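Putative solute-binding component of ABC transporter (Clostridium phytofermentans, PDB 4YS6) probably binds carbohydrates as the receptor of an ABC transporter, holding beta-D-glucopyranose in the cleft between its two lobes. Local coordinates at residues Thr108-Ala113 and Arg125-Ser130; Ser83-Met88 and Asp104-Val109. All coordinates share one frame; numbering follows the deposited sequence.

How the interactions relate
Interactions 1 and 2 share Thr108 and Val109 and lie about 8 Å apart, centre to centre, on adjacent flanks of helix 107-115. Interaction 2 is the larger, a helix-to-helix contact that joins helix 78-90 to the start of helix 107-115; interaction 1 ties the middle of that helix to the loop after strand 119-123. Leu110, Ile127, Ile85, Leu106 and Val109 are all buried, and Glu86 marks a more open edge of interaction 2. Both contacts are mainly apolar across the paired segments, with Ser130 OG at the margin of interaction 1. Polar chemistry enters in interaction 1, where the loop also carries Arg125 to the sugar.

Interaction 1: residues Thr108-Ala113 and Arg125-Ser130; sequences TVLAQA and RLIMNS. With BGC (beta-D-glucopyranose), chain D.
Arg125 presents the edge of its guanidinium to beta-D-glucopyranose, with sugar C5 in the guanidinium plane and O1 close to it. Two N-H groups on this edge grip neighbouring sugar oxygens: Arg125 NE binds the anomeric hydroxyl O1 of the sugar at 2.9 Å (angle 160°), and Arg125 NH2 its ring oxygen O5 at 3.0 Å in a nearly straight bond (173°). The double grip fixes the rotation of the group, and the chain, extended from CG to NE, carries it out to the ligand. NH1 is held by Ser100 O, while Trp216 and Asn178 also pack on the arginine.

Two residues further along, Ile127 faces helix 107-115. Its side chain and that of Leu110 reach toward each other tip to tip, with Leu110 CD1 3.6 Å from Ile127 CG2 and 4.0 Å from Ile127 CD1. With chi1 at -68°, the Ile127 CG2 branch points away from its own backbone N and meets the leucine methyl. Both residues also rest on Ile98 of strand 95-98. Ser130 OG approaches Leu110 CB at 4.1 Å but has its polar partner in Ala132 N. Asn324 ND2 binds the carbonyl oxygens of both Ile127 and Ser130, bridging the two ends of the turn.

A binding loop at the end of a parallel strand, backed by a helix of its own lobe and meeting sugar in the interlobe cleft, is characteristic of type I periplasmic sugar-binding proteins.

Interaction 2: residues Ser83-Met88 and Asp104-Val109; sequences SQIENM and DSLGTV
Ile85 of helix 78-90 meets Leu106 and Val109 with its two branches, its side chain crossing each of theirs at about a right angle. The shorter branch serves Val109: Ile85 CG2 lies 3.6 Å from Val109 CG2 and 4.1 Å from Val109 CG1. The longer branch leads to Leu106, whose forked end receives it, Ile85 CD1 standing 3.9 Å from Leu106 CD1 and 4.2 Å from Leu106 CD2. With chi1 at -65°, Ile85 CG2 is anti to the backbone N and CG1 lies beside that N, a split that lets one residue touch two positions three apart on the other segment.

Val109 holds CG1 between its own backbone N and carbonyl carbon (chi1 66°), which swings CG2 out toward helix 78-90. That methyl is shared: besides Ile85 it meets the aliphatic part of Glu86, whose CG lies 3.7 Å from Val109 CG2. Glu86 passes Val109 at a slant and runs on extended beyond CG, giving the contact its methylene while it borders the more open edge of the interface. The backbones come nearest at this point, 6.5 Å from Glu86 CA to Val109 CA.

Leu106 sits at the N-cap position of helix 107-115, so its side chain packs at the very start of that helix. On the sheet side, Ile98 of strand 95-98 touches both Ile85 and Leu106, and Val82 and Ile89 of helix 78-90 extend the apolar surface on Leu106 and Val109 respectively. The packing of two neighbouring helices over the strand that links them is characteristic of consecutive beta-alpha-beta crossovers in the Rossmann-like lobes of type I periplasmic binding proteins.

Interaction 1: residues Thr108-Ala113 and Arg125-Ser130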
ATOM      1  N   THR A 108     -18.412 -13.816  -5.413  1.00 21.33           N
ATOM      2  CA  THR A 108     -18.931 -14.972  -6.108  1.00 24.46           C
ATOM      3  C   THR A 108     -17.887 -16.072  -6.227  1.00 22.62           C
ATOM      4  O   THR A 108     -18.164 -17.224  -5.924  1.00 22.07           O
ATOM      5  CB  THR A 108     -19.434 -14.587  -7.512  1.00 35.70           C
ATOM      6  OG1 THR A 108     -20.477 -13.617  -7.379  1.00 36.70           O
ATOM      7  CG2 THR A 108     -19.977 -15.794  -8.236  1.00 38.17           C
ATOM      8  N   VAL A 109     -16.682 -15.722  -6.658  1.00 20.96           N
ATOM      9  CA  VAL A 109     -15.688 -16.749  -6.892  1.00 21.10           C
ATOM     10  C   VAL A 109     -15.168 -17.300  -5.583  1.00 20.23           C
ATOM     11  O   VAL A 109     -14.809 -18.474  -5.487  1.00 20.77           O
ATOM     12  CB  VAL A 109     -14.520 -16.223  -7.773  1.00 24.38           C
ATOM     13  CG1 VAL A 109     -13.723 -15.156  -7.067  1.00 23.28           C
ATOM     14  CG2 VAL A 109     -13.636 -17.375  -8.210  1.00 33.93           C
ATOM     15  N   LEU A 110     -15.113 -16.474  -4.546  1.00 17.91           N
ATOM     16  CA  LEU A 110     -14.680 -17.021  -3.258  1.00 18.97           C
ATOM     17  C   LEU A 110     -15.719 -17.959  -2.614  1.00 16.30           C
ATOM     18  O   LEU A 110     -15.337 -18.880  -1.864  1.00 18.02           O
ATOM     19  CB  LEU A 110     -14.313 -15.895  -2.316  1.00 18.49           C
ATOM     20  CG  LEU A 110     -13.035 -15.151  -2.758  1.00 26.12           C
ATOM     21  CD1 LEU A 110     -12.554 -14.276  -1.651  1.00 31.34           C
ATOM     22  CD2 LEU A 110     -11.901 -16.090  -3.225  1.00 29.83           C
ATOM     23  N   ALA A 111     -17.007 -17.761  -2.905  1.00 16.94           N
ATOM     24  CA  ALA A 111     -18.032 -18.698  -2.478  1.00 17.66           C
ATOM     25  C   ALA A 111     -17.754 -20.078  -3.087  1.00 17.79           C
ATOM     26  O   ALA A 111     -17.936 -21.094  -2.434  1.00 20.71           O
ATOM     27  CB  ALA A 111     -19.444 -18.205  -2.875  1.00 19.10           C
ATOM     28  N   GLN A 112     -17.321 -20.097  -4.343  1.00 18.65           N
ATOM     29  CA  GLN A 112     -16.952 -21.342  -5.032  1.00 18.80           C
ATOM     30  C   GLN A 112     -15.794 -22.043  -4.307  1.00 19.88           C
ATOM     31  O   GLN A 112     -15.792 -23.258  -4.097  1.00 22.72           O
ATOM     32  CB  GLN A 112     -16.576 -21.031  -6.489  1.00 24.16           C
ATOM     33  CG  GLN A 112     -16.198 -22.232  -7.305  1.00 33.72           C
ATOM     34  CD  GLN A 112     -15.814 -21.859  -8.722  1.00 45.37           C
ATOM     35  OE1 GLN A 112     -16.029 -20.722  -9.165  1.00 43.09           O
ATOM     36  NE2 GLN A 112     -15.240 -22.814  -9.443  1.00 47.75           N
ATOM     37  N   ALA A 113     -14.813 -21.268  -3.884  1.00 18.34           N
ATOM     38  CA  ALA A 113     -13.669 -21.829  -3.170  1.00 16.96           C
ATOM     39  C   ALA A 113     -14.112 -22.403  -1.837  1.00 18.21           C
ATOM     40  O   ALA A 113     -13.739 -23.514  -1.478  1.00 21.38           O
ATOM     41  CB  ALA A 113     -12.614 -20.780  -2.968  1.00 21.35           C
ATOM     42  N   ARG A 125      -3.965  -6.754   1.182  1.00 11.66           N
ATOM     43  CA  ARG A 125      -5.256  -6.070   1.152  1.00 10.63           C
ATOM     44  C   ARG A 125      -6.356  -6.968   1.668  1.00 14.13           C
ATOM     45  O   ARG A 125      -6.406  -8.143   1.329  1.00 12.72           O
ATOM     46  CB  ARG A 125      -5.600  -5.652  -0.273  1.00 11.15           C
ATOM     47  CG  ARG A 125      -4.544  -4.724  -0.873  1.00 14.37           C
ATOM     48  CD  ARG A 125      -4.745  -4.611  -2.366  1.00 15.29           C
ATOM     49  NE  ARG A 125      -3.873  -3.577  -2.949  1.00 12.62           N
ATOM     50  CZ  ARG A 125      -3.864  -3.245  -4.240  1.00 12.96           C
ATOM     51  NH1 ARG A 125      -4.635  -3.877  -5.102  1.00 15.16           N
ATOM     52  NH2 ARG A 125      -3.078  -2.272  -4.675  1.00 14.60           N
ATOM     53  N   LEU A 126      -7.253  -6.431   2.473  1.00 11.65           N
ATOM     54  CA  LEU A 126      -8.304  -7.256   3.030  1.00 11.27           C
ATOM     55  C   LEU A 126      -9.442  -7.480   2.002  1.00 11.95           C
ATOM     56  O   LEU A 126      -9.863  -6.562   1.299  1.00 13.67           O
ATOM     57  CB  LEU A 126      -8.813  -6.627   4.321  1.00 13.02           C
ATOM     58  CG  LEU A 126      -9.813  -7.444   5.133  1.00 15.77           C
ATOM     59  CD1 LEU A 126      -9.245  -8.778   5.565  1.00 17.00           C
ATOM     60  CD2 LEU A 126     -10.317  -6.637   6.332  1.00 15.60           C
ATOM     61  N   ILE A 127      -9.915  -8.718   1.926  1.00 11.73           N
ATOM     62  CA  ILE A 127     -11.054  -9.095   1.083  1.00 11.82           C
ATOM     63  C   ILE A 127     -12.321  -8.881   1.894  1.00 12.79           C
ATOM     64  O   ILE A 127     -12.411  -9.359   3.025  1.00 13.77           O
ATOM     65  CB  ILE A 127     -10.924 -10.553   0.616  1.00 15.67           C
ATOM     66  CG1 ILE A 127      -9.747 -10.671  -0.360  1.00 17.11           C
ATOM     67  CG2 ILE A 127     -12.215 -11.053  -0.023  1.00 19.54           C
ATOM     68  CD1 ILE A 127      -9.307 -12.089  -0.625  1.00 18.34           C
HETATM   69  N   MSE A 128     -13.256  -8.110   1.335  1.00 13.28           N
HETATM   70  CA  MSE A 128     -14.392  -7.553   2.066  1.00 13.04           C
HETATM   71  C   MSE A 128     -15.713  -8.271   1.776  1.00 18.70           C
HETATM   72  O   MSE A 128     -15.919  -8.801   0.678  1.00 15.12           O
HETATM   73  CB  MSE A 128     -14.561  -6.050   1.725  1.00 13.07           C
HETATM   74  CG  MSE A 128     -13.345  -5.192   1.807  1.00 13.29           C
HETATM   75 SE   MSE A 128     -12.512  -5.233   3.566  1.00 24.47          SE
HETATM   76  CE  MSE A 128     -13.843  -4.159   4.520  1.00 16.68           C
ATOM     77  N   ASN A 129     -16.625  -8.238   2.746  1.00 16.63           N
ATOM     78  CA  ASN A 129     -17.975  -8.767   2.581  1.00 17.66           C
ATOM     79  C   ASN A 129     -18.019 -10.178   2.058  1.00 20.64           C
ATOM     80  O   ASN A 129     -18.835 -10.500   1.190  1.00 22.14           O
ATOM     81  CB  ASN A 129     -18.786  -7.885   1.641  1.00 20.16           C
ATOM     82  CG  ASN A 129     -19.137  -6.573   2.251  1.00 28.64           C
ATOM     83  OD1 ASN A 129     -19.139  -6.431   3.474  1.00 24.99           O
ATOM     84  ND2 ASN A 129     -19.470  -5.600   1.409  1.00 34.64           N
ATOM     85  N   SER A 130     -17.131 -11.015   2.580  1.00 15.10           N
ATOM     86  CA  SER A 130     -17.108 -12.434   2.256  1.00 14.67           C
ATOM     87  C   SER A 130     -16.867 -13.250   3.493  1.00 18.85           C
ATOM     88  O   SER A 130     -16.001 -12.904   4.274  1.00 18.22           O
ATOM     89  CB  SER A 130     -16.011 -12.743   1.237  1.00 17.50           C
ATOM     90  OG  SER A 130     -15.902 -14.150   1.042  1.00 17.35           O
TER
HETATM   91  C2  BGC D 403      -0.332  -1.576  -0.556  1.00 10.88           C
HETATM   92  C3  BGC D 403       0.719  -0.546  -0.814  1.00 12.91           C
HETATM   93  C4  BGC D 403       0.860  -0.224  -2.242  1.00 10.44           C
HETATM   94  C5  BGC D 403      -0.447   0.124  -2.884  1.00 11.03           C
HETATM   95  C6  BGC D 403      -0.380   0.252  -4.391  1.00 13.09           C
HETATM   96  C1  BGC D 403      -1.684  -1.074  -1.102  1.00 12.38           C
HETATM   97  O1  BGC D 403      -2.636  -1.927  -0.935  1.00 17.69           O
HETATM   98  O2  BGC D 403      -0.452  -1.811   0.841  1.00 11.78           O
HETATM   99  O3  BGC D 403       1.979  -1.087  -0.263  1.00 12.38           O
HETATM  100  O4  BGC D 403       1.713   0.932  -2.443  1.00 12.51           O
HETATM  101  O5  BGC D 403      -1.392  -0.944  -2.573  1.00 12.54           O
HETATM  102  O6  BGC D 403       0.327  -0.826  -4.983  1.00 12.98           O

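Interaction 2: residues Ser83-Met88 and Asp104-Val109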
ATOM      1  N   SER A  83     -11.465 -14.203 -13.279  1.00 17.99           N
ATOM      2  CA  SER A  83     -11.267 -15.338 -14.170  1.00 20.00           C
ATOM      3  C   SER A  83     -10.014 -16.129 -13.804  1.00 18.17           C
ATOM      4  O   SER A  83     -10.007 -17.359 -13.905  1.00 21.65           O
ATOM      5  CB  SER A  83     -11.195 -14.859 -15.612  1.00 30.82           C
ATOM      6  OG  SER A  83     -12.438 -14.306 -15.970  1.00 31.48           O
ATOM      7  N   GLN A  84      -8.966 -15.441 -13.362  1.00 17.41           N
ATOM      8  CA  GLN A  84      -7.748 -16.136 -12.959  1.00 18.15           C
ATOM      9  C   GLN A  84      -7.993 -17.016 -11.751  1.00 17.10           C
ATOM     10  O   GLN A  84      -7.546 -18.152 -11.722  1.00 18.44           O
ATOM     11  CB  GLN A  84      -6.624 -15.148 -12.682  1.00 18.36           C
ATOM     12  CG  GLN A  84      -6.126 -14.509 -13.960  1.00 21.26           C
ATOM     13  CD  GLN A  84      -5.084 -13.443 -13.733  1.00 18.83           C
ATOM     14  OE1 GLN A  84      -5.006 -12.837 -12.660  1.00 18.86           O
ATOM     15  NE2 GLN A  84      -4.284 -13.184 -14.772  1.00 18.76           N
ATOM     16  N   ILE A  85      -8.735 -16.511 -10.769  1.00 16.78           N
ATOM     17  CA  ILE A  85      -9.066 -17.305  -9.586  1.00 16.58           C
ATOM     18  C   ILE A  85      -9.970 -18.491  -9.951  1.00 17.47           C
ATOM     19  O   ILE A  85      -9.733 -19.607  -9.489  1.00 19.07           O
ATOM     20  CB  ILE A  85      -9.706 -16.408  -8.508  1.00 16.17           C
ATOM     21  CG1 ILE A  85      -8.671 -15.389  -8.050  1.00 15.39           C
ATOM     22  CG2 ILE A  85     -10.205 -17.222  -7.297  1.00 19.36           C
ATOM     23  CD1 ILE A  85      -9.244 -14.199  -7.325  1.00 22.16           C
ATOM     24  N   GLU A  86     -10.965 -18.273 -10.818  1.00 18.06           N
ATOM     25  CA  GLU A  86     -11.778 -19.371 -11.325  1.00 19.30           C
ATOM     26  C   GLU A  86     -10.909 -20.466 -11.933  1.00 21.31           C
ATOM     27  O   GLU A  86     -11.162 -21.651 -11.714  1.00 22.41           O
ATOM     28  CB  GLU A  86     -12.790 -18.870 -12.370  1.00 19.72           C
ATOM     29  CG  GLU A  86     -14.012 -18.239 -11.748  1.00 27.81           C
ATOM     30  CD  GLU A  86     -14.966 -17.628 -12.761  1.00 46.51           C
ATOM     31  OE1 GLU A  86     -14.584 -17.471 -13.941  1.00 39.03           O
ATOM     32  OE2 GLU A  86     -16.103 -17.298 -12.365  1.00 56.53           O
ATOM     33  N   ASN A  87      -9.903 -20.063 -12.704  1.00 22.48           N
ATOM     34  CA  ASN A  87      -9.026 -21.014 -13.391  1.00 22.09           C
ATOM     35  C   ASN A  87      -8.130 -21.739 -12.402  1.00 25.13           C
ATOM     36  O   ASN A  87      -7.843 -22.915 -12.582  1.00 26.84           O
ATOM     37  CB  ASN A  87      -8.158 -20.310 -14.430  1.00 28.39           C
ATOM     38  CG  ASN A  87      -8.956 -19.808 -15.622  1.00 46.43           C
ATOM     39  OD1 ASN A  87     -10.120 -20.169 -15.807  1.00 42.60           O
ATOM     40  ND2 ASN A  87      -8.330 -18.964 -16.435  1.00 50.75           N
HETATM   41  N   MSE A  88      -7.670 -21.032 -11.371  1.00 20.54           N
HETATM   42  CA  MSE A  88      -6.879 -21.682 -10.325  1.00 20.78           C
HETATM   43  C   MSE A  88      -7.681 -22.797  -9.669  1.00 24.60           C
HETATM   44  O   MSE A  88      -7.170 -23.890  -9.427  1.00 25.34           O
HETATM   45  CB  MSE A  88      -6.425 -20.674  -9.267  1.00 18.07           C
HETATM   46  CG  MSE A  88      -5.333 -19.783  -9.728  1.00 18.88           C
HETATM   47 SE   MSE A  88      -5.093 -18.254  -8.524  1.00 29.38          SE
HETATM   48  CE  MSE A  88      -3.887 -17.249  -9.693  1.00 21.14           C
ATOM     49  N   ASP A 104     -14.167  -5.802  -2.510  1.00 17.39           N
ATOM     50  CA  ASP A 104     -15.519  -6.400  -2.506  1.00 21.56           C
ATOM     51  C   ASP A 104     -15.947  -7.065  -3.828  1.00 21.00           C
ATOM     52  O   ASP A 104     -17.113  -7.400  -3.997  1.00 23.77           O
ATOM     53  CB  ASP A 104     -16.545  -5.330  -2.102  1.00 27.96           C
ATOM     54  CG  ASP A 104     -16.556  -4.130  -3.035  1.00 49.08           C
ATOM     55  OD1 ASP A 104     -15.668  -4.024  -3.906  1.00 53.04           O
ATOM     56  OD2 ASP A 104     -17.455  -3.275  -2.870  1.00 59.51           O
ATOM     57  N   SER A 105     -15.006  -7.309  -4.735  1.00 16.87           N
ATOM     58  CA  SER A 105     -15.344  -7.804  -6.060  1.00 16.25           C
ATOM     59  C   SER A 105     -15.310  -9.318  -6.269  1.00 19.67           C
ATOM     60  O   SER A 105     -15.652  -9.794  -7.343  1.00 23.42           O
ATOM     61  CB  SER A 105     -14.388  -7.185  -7.076  1.00 19.11           C
ATOM     62  OG  SER A 105     -13.062  -7.633  -6.807  1.00 22.55           O
ATOM     63  N   LEU A 106     -14.862 -10.062  -5.266  1.00 18.52           N
ATOM     64  CA  LEU A 106     -14.549 -11.473  -5.432  1.00 16.13           C
ATOM     65  C   LEU A 106     -15.531 -12.399  -4.720  1.00 22.31           C
ATOM     66  O   LEU A 106     -15.295 -13.597  -4.594  1.00 18.76           O
ATOM     67  CB  LEU A 106     -13.128 -11.746  -4.909  1.00 16.39           C
ATOM     68  CG  LEU A 106     -11.993 -10.938  -5.540  1.00 17.71           C
ATOM     69  CD1 LEU A 106     -10.623 -11.330  -5.004  1.00 19.77           C
ATOM     70  CD2 LEU A 106     -12.013 -11.086  -7.044  1.00 23.30           C
ATOM     71  N   GLY A 107     -16.657 -11.856  -4.271  1.00 19.29           N
ATOM     72  CA  GLY A 107     -17.575 -12.638  -3.465  1.00 20.22           C
ATOM     73  C   GLY A 107     -18.072 -13.906  -4.136  1.00 20.16           C
ATOM     74  O   GLY A 107     -18.161 -14.955  -3.509  1.00 22.23           O
ATOM     75  N   THR A 108     -18.412 -13.816  -5.413  1.00 21.33           N
ATOM     76  CA  THR A 108     -18.931 -14.972  -6.108  1.00 24.46           C
ATOM     77  C   THR A 108     -17.887 -16.072  -6.227  1.00 22.62           C
ATOM     78  O   THR A 108     -18.164 -17.224  -5.924  1.00 22.07           O
ATOM     79  CB  THR A 108     -19.434 -14.587  -7.512  1.00 35.70           C
ATOM     80  OG1 THR A 108     -20.477 -13.617  -7.379  1.00 36.70           O
ATOM     81  CG2 THR A 108     -19.977 -15.794  -8.236  1.00 38.17           C
ATOM     82  N   VAL A 109     -16.682 -15.722  -6.658  1.00 20.96           N
ATOM     83  CA  VAL A 109     -15.688 -16.749  -6.892  1.00 21.10           C
ATOM     84  C   VAL A 109     -15.168 -17.300  -5.583  1.00 20.23           C
ATOM     85  O   VAL A 109     -14.809 -18.474  -5.487  1.00 20.77           O
ATOM     86  CB  VAL A 109     -14.520 -16.223  -7.773  1.00 24.38           C
ATOM     87  CG1 VAL A 109     -13.723 -15.156  -7.067  1.00 23.28           C
ATOM     88  CG2 VAL A 109     -13.636 -17.375  -8.210  1.00 33.93           C
TER